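Local atomic coordinates of KLLA0F20702p (Kluyveromyces lactis, PDB entry 5Y5A), a protein that is the Est1 subunit of yeast telomerase, which probably brings the enzyme to chromosome ends by binding the telomere protein Cdc13. Residues L365-L368 with I369-H373; M411-F414 with K415-E418; Q535-V538 with Y539-K543; K543-E546 with K547-C550. All coordinates share one frame; numbering follows the deposited sequence.

Contact 1: residues L365-L368 with I369-H373; sequences LILL and IGSFH
Ile369 N and Gly370 N donate to Leu365 O and Ile366 O, each at 2.9 Å and nearly straight at 169°, the regular i-to-i+4 bonding of an alpha helix well inside its length. The next carbonyl is gripped differently. Leu367 O accepts twice from Ser371, from its backbone N at 2.7 Å and from its hydroxyl OG at 2.9 Å. The backbone donor is only modestly tilted from the carbonyl plane, whereas OG sits well above it, 46° out of plane. Ser371 can reach back in this way because OG stands beside its own backbone N (chi1 -75°), which gives a buried hydroxyl an acceptor within its own helix. One residue on, Phe372 N reaches Leu368 O only weakly, at 3.3 Å. This is the C-terminal half of the long helix 339-379 in the all-helical Est1 DNA/RNA-binding region, packed among helices and loops; Ile366 meets loop residues Leu488 and Phe491. Leu365 and Ile369 run side by side in the same direction, their CD1 methyls 4.1 Å apart, and together face helix 421-433 through Met425, Ile428 and Trp432. On another flank, Leu367 CD1 approaches Ser371 OG at 3.9 Å, and both side chains lie against Ile321 of helix 318-325. Leu368 also meets Ile321, and it touches Phe401 of helix 385-410, while Phe372 packs on Leu395 and Ile398 of that same helix.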
loop_
_atom_site.group_PDB
_atom_site.type_symbol
_atom_site.label_atom_id
_atom_site.label_comp_id
_atom_site.label_asym_id
_atom_site.label_seq_id
_atom_site.Cartn_x
_atom_site.Cartn_y
_atom_site.Cartn_z
ATOM N N LEU A 365 2.119 -7.467 9.093
ATOM C CA LEU A 365 1.255 -6.828 10.082
ATOM C C LEU A 365 0.210 -5.936 9.420
ATOM O O LEU A 365 -0.983 -6.057 9.691
ATOM C CB LEU A 365 2.093 -6.015 11.075
ATOM C CG LEU A 365 1.301 -5.113 12.022
ATOM C CD1 LEU A 365 0.556 -5.927 13.071
ATOM C CD2 LEU A 365 2.210 -4.075 12.684
ATOM N N ILE A 366 0.652 -5.056 8.532
ATOM C CA ILE A 366 -0.273 -4.154 7.847
ATOM C C ILE A 366 -1.237 -4.891 6.913
ATOM O O ILE A 366 -2.434 -4.583 6.880
ATOM C CB ILE A 366 0.486 -3.097 7.051
ATOM C CG1 ILE A 366 1.425 -2.327 7.984
ATOM C CG2 ILE A 366 -0.487 -2.142 6.368
ATOM C CD1 ILE A 366 2.586 -1.704 7.256
ATOM N N LEU A 367 -0.720 -5.858 6.157
ATOM C CA LEU A 367 -1.569 -6.714 5.328
ATOM C C LEU A 367 -2.696 -7.331 6.169
ATOM O O LEU A 367 -3.865 -7.287 5.795
ATOM C CB LEU A 367 -0.740 -7.815 4.675
ATOM C CG LEU A 367 -1.486 -8.990 4.040
ATOM C CD1 LEU A 367 -2.249 -8.550 2.785
ATOM C CD2 LEU A 367 -0.516 -10.111 3.703
ATOM N N LEU A 368 -2.318 -7.885 7.318
ATOM C CA LEU A 368 -3.245 -8.560 8.218
ATOM C C LEU A 368 -4.303 -7.615 8.786
ATOM O O LEU A 368 -5.497 -7.938 8.795
ATOM C CB LEU A 368 -2.465 -9.220 9.359
ATOM C CG LEU A 368 -3.274 -10.076 10.325
ATOM C CD1 LEU A 368 -3.934 -11.229 9.570
ATOM C CD2 LEU A 368 -2.385 -10.576 11.464
ATOM N N ILE A 369 -3.868 -6.452 9.264
ATOM C CA ILE A 369 -4.802 -5.429 9.751
ATOM C C ILE A 369 -5.778 -5.042 8.643
ATOM O O ILE A 369 -6.994 -5.030 8.841
ATOM C CB ILE A 369 -4.054 -4.173 10.258
ATOM C CG1 ILE A 369 -3.527 -4.421 11.670
ATOM C CG2 ILE A 369 -4.977 -2.938 10.264
ATOM C CD1 ILE A 369 -2.520 -3.388 12.144
ATOM N N GLY A 370 -5.234 -4.730 7.473
ATOM C CA GLY A 370 -6.047 -4.433 6.311
ATOM C C GLY A 370 -6.994 -5.566 5.955
ATOM O O GLY A 370 -8.139 -5.330 5.598
ATOM N N SER A 371 -6.521 -6.801 6.077
ATOM C CA SER A 371 -7.329 -7.960 5.723
ATOM C C SER A 371 -8.583 -8.141 6.570
ATOM O O SER A 371 -9.536 -8.794 6.129
ATOM C CB SER A 371 -6.483 -9.226 5.798
ATOM O OG SER A 371 -5.622 -9.289 4.671
ATOM N N PHE A 372 -8.594 -7.588 7.780
ATOM C CA PHE A 372 -9.802 -7.663 8.605
ATOM C C PHE A 372 -10.903 -6.829 7.958
ATOM O O PHE A 372 -12.082 -7.184 8.018
ATOM C CB PHE A 372 -9.545 -7.186 10.048
ATOM C CG PHE A 372 -10.800 -7.139 10.906
ATOM C CD1 PHE A 372 -11.334 -8.304 11.445
ATOM C CD2 PHE A 372 -11.432 -5.935 11.175
ATOM C CE1 PHE A 372 -12.479 -8.272 12.223
ATOM C CE2 PHE A 372 -12.591 -5.891 11.957
ATOM C CZ PHE A 372 -13.113 -7.059 12.480
ATOM N N HIS A 373 -10.519 -5.720 7.334
ATOM C CA HIS A 373 -11.497 -4.867 6.667
ATOM C C HIS A 373 -11.806 -5.400 5.268
ATOM O O HIS A 373 -12.890 -5.180 4.758
ATOM C CB HIS A 373 -11.005 -3.422 6.608
ATOM C CG HIS A 373 -10.695 -2.843 7.955
ATOM N ND1 HIS A 373 -11.640 -2.190 8.717
ATOM C CD2 HIS A 373 -9.556 -2.853 8.687
ATOM C CE1 HIS A 373 -11.091 -1.809 9.856
ATOM N NE2 HIS A 373 -9.828 -2.194 9.864
#

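Contact 2: residues M411-F414 with K415-E418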
loop_
_atom_site.group_PDB
_atom_site.type_symbol
_atom_site.label_atom_id
_atom_site.label_comp_id
_atom_site.label_asym_id
_atom_site.label_seq_id
_atom_site.Cartn_x
_atom_site.Cartn_y
_atom_site.Cartn_z
ATOM N N MET A 411 9.436 -7.100 22.375
ATOM C CA MET A 411 9.965 -7.184 23.739
ATOM C C MET A 411 11.468 -7.437 23.752
ATOM O O MET A 411 12.158 -7.048 24.700
ATOM C CB MET A 411 9.254 -8.283 24.543
ATOM C CG MET A 411 7.886 -7.886 25.085
ATOM S SD MET A 411 7.967 -6.614 26.351
ATOM C CE MET A 411 8.519 -7.582 27.754
ATOM N N LYS A 412 11.976 -8.083 22.705
ATOM C CA LYS A 412 13.413 -8.349 22.617
ATOM C C LYS A 412 14.157 -7.219 21.908
ATOM O O LYS A 412 15.379 -7.253 21.806
ATOM C CB LYS A 412 13.691 -9.673 21.890
ATOM C CG LYS A 412 12.962 -10.887 22.459
ATOM C CD LYS A 412 13.599 -12.197 21.980
ATOM C CE LYS A 412 12.716 -13.400 22.313
ATOM N NZ LYS A 412 13.346 -14.697 21.923
ATOM N N GLU A 413 13.429 -6.216 21.419
ATOM C CA GLU A 413 14.057 -5.169 20.615
ATOM C C GLU A 413 13.609 -3.736 20.923
ATOM O O GLU A 413 13.849 -2.832 20.122
ATOM C CB GLU A 413 13.809 -5.442 19.128
ATOM C CG GLU A 413 14.338 -6.776 18.630
ATOM C CD GLU A 413 15.853 -6.855 18.657
ATOM O OE1 GLU A 413 16.397 -7.984 18.647
ATOM O OE2 GLU A 413 16.502 -5.787 18.676
ATOM N N PHE A 414 12.989 -3.508 22.076
ATOM C CA PHE A 414 12.408 -2.190 22.334
ATOM C C PHE A 414 13.480 -1.125 22.552
ATOM O O PHE A 414 13.172 0.064 22.508
ATOM C CB PHE A 414 11.442 -2.232 23.528
ATOM C CG PHE A 414 12.098 -2.576 24.842
ATOM C CD1 PHE A 414 12.685 -1.587 25.622
ATOM C CD2 PHE A 414 12.110 -3.883 25.302
ATOM C CE1 PHE A 414 13.278 -1.898 26.824
ATOM C CE2 PHE A 414 12.706 -4.202 26.506
ATOM C CZ PHE A 414 13.296 -3.210 27.266
ATOM N N LYS A 415 14.732 -1.545 22.761
ATOM C CA LYS A 415 15.841 -0.601 22.918
ATOM C C LYS A 415 16.576 -0.328 21.609
ATOM O O LYS A 415 17.465 0.531 21.546
ATOM C CB LYS A 415 16.846 -1.110 23.961
ATOM C CG LYS A 415 16.287 -1.194 25.368
ATOM C CD LYS A 415 17.338 -1.636 26.366
ATOM C CE LYS A 415 16.715 -1.816 27.737
ATOM N NZ LYS A 415 17.694 -2.265 28.765
ATOM N N ASN A 416 16.210 -1.063 20.566
ATOM C CA ASN A 416 16.897 -0.961 19.277
ATOM C C ASN A 416 16.628 0.389 18.601
ATOM O O ASN A 416 15.520 0.646 18.123
ATOM C CB ASN A 416 16.461 -2.117 18.365
ATOM C CG ASN A 416 17.308 -2.240 17.110
ATOM O OD1 ASN A 416 17.694 -1.244 16.499
ATOM N ND2 ASN A 416 17.598 -3.477 16.716
ATOM N N CYS A 417 17.646 1.239 18.555
ATOM C CA CYS A 417 17.528 2.557 17.937
ATOM C C CYS A 417 17.832 2.538 16.436
ATOM O O CYS A 417 17.646 3.538 15.748
ATOM C CB CYS A 417 18.459 3.552 18.632
ATOM S SG CYS A 417 18.077 3.836 20.388
ATOM N N GLU A 418 18.297 1.400 15.928
ATOM C CA GLU A 418 18.696 1.303 14.525
ATOM C C GLU A 418 17.530 0.983 13.589
ATOM O O GLU A 418 17.515 1.408 12.442
ATOM C CB GLU A 418 19.786 0.243 14.357
ATOM C CG GLU A 418 20.942 0.396 15.326
ATOM C CD GLU A 418 21.621 1.741 15.207
ATOM O OE1 GLU A 418 21.998 2.117 14.076
ATOM O OE2 GLU A 418 21.772 2.427 16.243
HETATM O O HOH W 1 13.124 -0.356 19.227
#
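Glu413 and Asn416 meet twice, once through the backbone and once through their side chains. Asn416 N donates to Glu413 O at 3.0 Å, approaching from above the carbonyl plane, and closes a four-residue turn. Alongside it, Asn416 ND2 gives a long but nearly straight bond to Glu413 OE2, 3.2 Å with an N-H...O angle of 171°. The carboxylate oxygen lies almost in the plane of the amide, yet the amide nitrogen stands above the carboxylate plane, the two flat groups being turned 57° apart. Asn416 presents its amide here because its CG is anti to the backbone N (chi1 -169°), which sets the side chain beside that of Glu413, pointing the same way. At the two central positions of the turn, the aliphatic chain of Lys415 passes beside the Phe414 ring, with Lys415 CG 3.4 Å from Phe414 CE1.

A second shell fixes these groups. The other carboxylate oxygen, Glu413 OE1, is hydrogen-bonded to the hydroxyl of Tyr354, so both oxygens have a partner, and Tyr422 of helix 421-433 touches both Glu413 and Asn416. A water lies 2.7 Å from Glu413 O and 2.8 Å from Asn416 O and can donate to either, though it has more acceptors within reach than protons. Phe414 O accepts from His530 NE2, tying the turn to helix 526-546. Asn416 OD1 accepts from Glu418 N at 2.8 Å and also from Met419 N. The connection between helices 385-410 and 421-433 contains a type I beta turn, Glu413 to Asn416, whose last residue opens an Asx turn.

Contact 3: residues Q535-V538 with Y539-K543; sequences QVLV and YSNKK
Val536 O takes two bonds from Ser540 on the inward side of this helix, one from the backbone N at 3.0 Å and one from OG at 3.1 Å. The two donors come from opposite faces of the carbonyl plane, and the OG bond gives the buried hydroxyl an acceptor within its own helix. Ser540 and Val536 both lie against Asp500. Packing is tight round Asn541: its N donates to Leu537 O at 2.8 Å, and its side chain folds back over that carbonyl with CG beside its own backbone N (chi1 -68°). The amide makes no bond to Leu537 O; ND2 is hydrogen-bonded to Thr457 OG1 of helix 447-462, a polar link between helices amid apolar neighbours such as Met453 and Met430. Leu537 packs against Leu423, Ala426 and Leu460.

The partly exposed flank is looser. Val538 and Lys542 lie alongside one another, Val538 CG1 3.8 Å from Lys542 CE, and touch Leu460 and Leu461 of helix 447-462 respectively. Lys542 N still bonds Val538 O at 3.0 Å. Tyr539 meets the preceding turn through CB, beside Gln535 O, while its ring leads away toward Arg475, with Lys543 CG over one face, displaced toward the rim. A buried face set against a partly exposed one bearing Gln535, Tyr539 and Lys542 is characteristic of an amphipathic helix, here helix 526-546 laid against helices 421-433 and 447-462.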
loop_
_atom_site.group_PDB
_atom_site.type_symbol
_atom_site.label_atom_id
_atom_site.label_comp_id
_atom_site.label_asym_id
_atom_site.label_seq_id
_atom_site.Cartn_x
_atom_site.Cartn_y
_atom_site.Cartn_z
ATOM N N GLN A 535 7.928 7.693 23.850
ATOM C CA GLN A 535 6.985 8.598 24.500
ATOM C C GLN A 535 5.557 8.405 23.989
ATOM O O GLN A 535 4.627 8.268 24.773
ATOM C CB GLN A 535 7.426 10.045 24.299
ATOM C CG GLN A 535 8.848 10.294 24.759
ATOM C CD GLN A 535 9.224 11.752 24.702
ATOM O OE1 GLN A 535 9.857 12.208 23.747
ATOM N NE2 GLN A 535 8.841 12.500 25.730
ATOM N N VAL A 536 5.387 8.374 22.673
ATOM C CA VAL A 536 4.049 8.270 22.114
ATOM C C VAL A 536 3.442 6.906 22.435
ATOM O O VAL A 536 2.224 6.776 22.551
ATOM C CB VAL A 536 4.046 8.517 20.577
ATOM C CG1 VAL A 536 4.868 7.455 19.833
ATOM C CG2 VAL A 536 2.623 8.573 20.044
ATOM N N LEU A 537 4.285 5.889 22.599
ATOM C CA LEU A 537 3.776 4.555 22.896
ATOM C C LEU A 537 3.338 4.472 24.347
ATOM O O LEU A 537 2.307 3.872 24.644
ATOM C CB LEU A 537 4.820 3.487 22.597
ATOM C CG LEU A 537 4.844 3.037 21.140
ATOM C CD1 LEU A 537 5.987 2.072 20.890
ATOM C CD2 LEU A 537 3.508 2.400 20.775
ATOM N N VAL A 538 4.117 5.076 25.247
ATOM C CA VAL A 538 3.752 5.106 26.657
ATOM C C VAL A 538 2.421 5.853 26.812
ATOM O O VAL A 538 1.540 5.428 27.555
ATOM C CB VAL A 538 4.855 5.768 27.525
ATOM C CG1 VAL A 538 4.341 6.075 28.918
ATOM C CG2 VAL A 538 6.082 4.871 27.615
ATOM N N TYR A 539 2.266 6.946 26.073
ATOM C CA TYR A 539 1.040 7.736 26.123
ATOM C C TYR A 539 -0.178 6.974 25.587
ATOM O O TYR A 539 -1.242 6.961 26.204
ATOM C CB TYR A 539 1.217 9.034 25.333
ATOM C CG TYR A 539 -0.038 9.869 25.255
ATOM C CD1 TYR A 539 -0.435 10.657 26.323
ATOM C CD2 TYR A 539 -0.824 9.872 24.110
ATOM C CE1 TYR A 539 -1.581 11.424 26.260
ATOM C CE2 TYR A 539 -1.974 10.636 24.037
ATOM C CZ TYR A 539 -2.347 11.409 25.117
ATOM O OH TYR A 539 -3.489 12.177 25.055
ATOM N N SER A 540 -0.026 6.346 24.432
ATOM C CA SER A 540 -1.136 5.613 23.842
ATOM C C SER A 540 -1.472 4.395 24.688
ATOM O O SER A 540 -2.640 4.099 24.928
ATOM C CB SER A 540 -0.806 5.199 22.407
ATOM O OG SER A 540 -0.698 6.344 21.579
ATOM N N ASN A 541 -0.447 3.695 25.152
ATOM C CA ASN A 541 -0.670 2.503 25.958
ATOM C C ASN A 541 -1.359 2.827 27.276
ATOM O O ASN A 541 -2.244 2.093 27.713
ATOM C CB ASN A 541 0.652 1.768 26.203
ATOM C CG ASN A 541 1.207 1.157 24.932
ATOM O OD1 ASN A 541 0.602 1.289 23.866
ATOM N ND2 ASN A 541 2.366 0.496 25.029
ATOM N N LYS A 542 -0.978 3.929 27.907
ATOM C CA LYS A 542 -1.668 4.324 29.129
ATOM C C LYS A 542 -3.147 4.652 28.873
ATOM O O LYS A 542 -4.012 4.302 29.685
ATOM C CB LYS A 542 -0.966 5.512 29.784
ATOM C CG LYS A 542 0.382 5.158 30.399
ATOM C CD LYS A 542 0.780 6.159 31.475
ATOM C CE LYS A 542 2.165 5.847 32.023
ATOM N NZ LYS A 542 2.400 6.518 33.338
ATOM N N LYS A 543 -3.446 5.307 27.751
ATOM C CA LYS A 543 -4.839 5.637 27.448
ATOM C C LYS A 543 -5.613 4.354 27.198
ATOM O O LYS A 543 -6.751 4.209 27.638
ATOM C CB LYS A 543 -4.954 6.562 26.232
ATOM C CG LYS A 543 -4.323 7.935 26.400
ATOM C CD LYS A 543 -4.995 8.763 27.477
ATOM C CE LYS A 543 -6.338 9.301 27.026
ATOM N NZ LYS A 543 -6.929 10.187 28.070
#

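Contact 4: residues K543-E546 with K547-C550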
loop_
_atom_site.group_PDB
_atom_site.type_symbol
_atom_site.label_atom_id
_atom_site.label_comp_id
_atom_site.label_asym_id
_atom_site.label_seq_id
_atom_site.Cartn_x
_atom_site.Cartn_y
_atom_site.Cartn_z
ATOM N N LYS A 543 -3.446 5.307 27.751
ATOM C CA LYS A 543 -4.839 5.637 27.448
ATOM C C LYS A 543 -5.613 4.354 27.198
ATOM O O LYS A 543 -6.751 4.209 27.638
ATOM C CB LYS A 543 -4.954 6.562 26.232
ATOM C CG LYS A 543 -4.323 7.935 26.400
ATOM C CD LYS A 543 -4.995 8.763 27.477
ATOM C CE LYS A 543 -6.338 9.301 27.026
ATOM N NZ LYS A 543 -6.929 10.187 28.070
ATOM N N PHE A 544 -4.986 3.419 26.492
ATOM C CA PHE A 544 -5.628 2.146 26.197
ATOM C C PHE A 544 -5.932 1.350 27.455
ATOM O O PHE A 544 -7.007 0.766 27.592
ATOM C CB PHE A 544 -4.757 1.296 25.285
ATOM C CG PHE A 544 -5.248 -0.111 25.134
ATOM C CD1 PHE A 544 -6.330 -0.396 24.313
ATOM C CD2 PHE A 544 -4.644 -1.150 25.822
ATOM C CE1 PHE A 544 -6.797 -1.688 24.179
ATOM C CE2 PHE A 544 -5.104 -2.447 25.689
ATOM C CZ PHE A 544 -6.186 -2.718 24.864
ATOM N N LEU A 545 -4.963 1.313 28.358
ATOM C CA LEU A 545 -5.043 0.471 29.538
ATOM C C LEU A 545 -6.025 1.033 30.543
ATOM O O LEU A 545 -6.526 0.306 31.404
ATOM C CB LEU A 545 -3.660 0.319 30.171
ATOM C CG LEU A 545 -2.734 -0.620 29.391
ATOM C CD1 LEU A 545 -1.320 -0.601 29.954
ATOM C CD2 LEU A 545 -3.291 -2.044 29.384
ATOM N N GLU A 546 -6.305 2.326 30.418
ATOM C CA GLU A 546 -7.206 3.009 31.334
ATOM C C GLU A 546 -8.517 2.246 31.516
ATOM O O GLU A 546 -8.995 2.098 32.632
ATOM C CB GLU A 546 -7.491 4.430 30.849
ATOM C CG GLU A 546 -8.083 5.330 31.924
ATOM C CD GLU A 546 -8.969 6.435 31.366
ATOM O OE1 GLU A 546 -9.264 6.414 30.151
ATOM O OE2 GLU A 546 -9.373 7.325 32.149
ATOM N N LYS A 547 -9.079 1.729 30.429
ATOM C CA LYS A 547 -10.364 1.047 30.521
ATOM C C LYS A 547 -10.321 -0.412 30.068
ATOM O O LYS A 547 -11.306 -0.926 29.537
ATOM C CB LYS A 547 -11.411 1.817 29.709
ATOM C CG LYS A 547 -11.690 3.210 30.262
ATOM C CD LYS A 547 -12.612 4.017 29.363
ATOM C CE LYS A 547 -13.029 5.318 30.046
ATOM N NZ LYS A 547 -13.975 6.121 29.222
ATOM N N ASN A 548 -9.189 -1.082 30.277
ATOM C CA ASN A 548 -9.095 -2.502 29.949
ATOM C C ASN A 548 -9.998 -3.288 30.894
ATOM O O ASN A 548 -10.294 -2.826 31.991
ATOM C CB ASN A 548 -7.638 -3.007 30.022
ATOM C CG ASN A 548 -7.160 -3.250 31.452
ATOM O OD1 ASN A 548 -7.330 -4.343 31.998
ATOM N ND2 ASN A 548 -6.550 -2.235 32.059
ATOM N N CYS A 549 -10.441 -4.465 30.465
ATOM C CA CYS A 549 -11.387 -5.256 31.241
ATOM C C CYS A 549 -10.731 -6.514 31.786
ATOM O O CYS A 549 -11.412 -7.476 32.137
ATOM C CB CYS A 549 -12.603 -5.633 30.382
ATOM S SG CYS A 549 -13.407 -4.244 29.518
ATOM N N CYS A 550 -9.407 -6.508 31.856
ATOM C CA CYS A 550 -8.670 -7.701 32.253
ATOM C C CYS A 550 -7.918 -7.508 33.562
ATOM O O CYS A 550 -6.991 -8.260 33.863
ATOM C CB CYS A 550 -7.693 -8.107 31.150
ATOM S SG CYS A 550 -8.487 -8.463 29.561
HETATM O O HOH W 2 -9.049 2.863 27.566
#
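Leu545 O is gripped by two donors of one residue, Asn548. The amide ND2 lies 2.6 Å away, in the carbonyl plane and on a lone pair, while the backbone N, at 3.2 Å, stands high above that plane with a nearly straight N-H...O angle of 175°. The division of labour follows from the side-chain torsion: CG of Asn548 is placed between its backbone N and carbonyl carbon (chi1 78°), so the amide curls back toward the last turn of the helix. ND2 also donates to Phe552 O, and OD1, at the other end of the same amide, accepts from Cys550 N at 3.0 Å. With its hydrogen bonds running in both directions, the buried amide has its orientation fixed.

The neighbouring carbonyls are met by other groups as the helix runs out. A water accepts from Lys547 N at 3.1 Å and can donate to Lys543 O at 2.7 Å, so it may bridge these two atoms, whose own separation is 4.4 Å, too great for the direct helical bond. Phe544 O is bonded by His444 NE2, and the ring of His444 stacks on that of Phe544.

On the outer surface Glu546 and Lys547 run side by side. Their charged atoms, Glu546 OE1 and Lys547 NZ, remain 4.8 Å apart and do not pair. The lysine instead reaches an acidic side chain of the bound peptide. The chain leaves the C-terminal end of helix 526-546 through an Asx turn that begins at Asn548, beside the bound peptide.

The touching residues of contact 1 are all buried, its centre about 11 Å from the centre of the chain, whereas contact 2 lies at the surface and contacts 3 and 4 are partly buried toward the periphery. Contacts 1 and 3 sit within helices, and in both a serine returns its hydroxyl to the carbonyl four residues back; leucines and isoleucines dominate the first, while the second keeps a polar outer face. Contacts 2 and 4 lie where helices give way to loops; there asparagine side chains form Asx turns, and waters lie beside backbone atoms. Contacts 3 and 4 share Lys543, whose side chain packs on the bound peptide. Helix 421-433 touches all four.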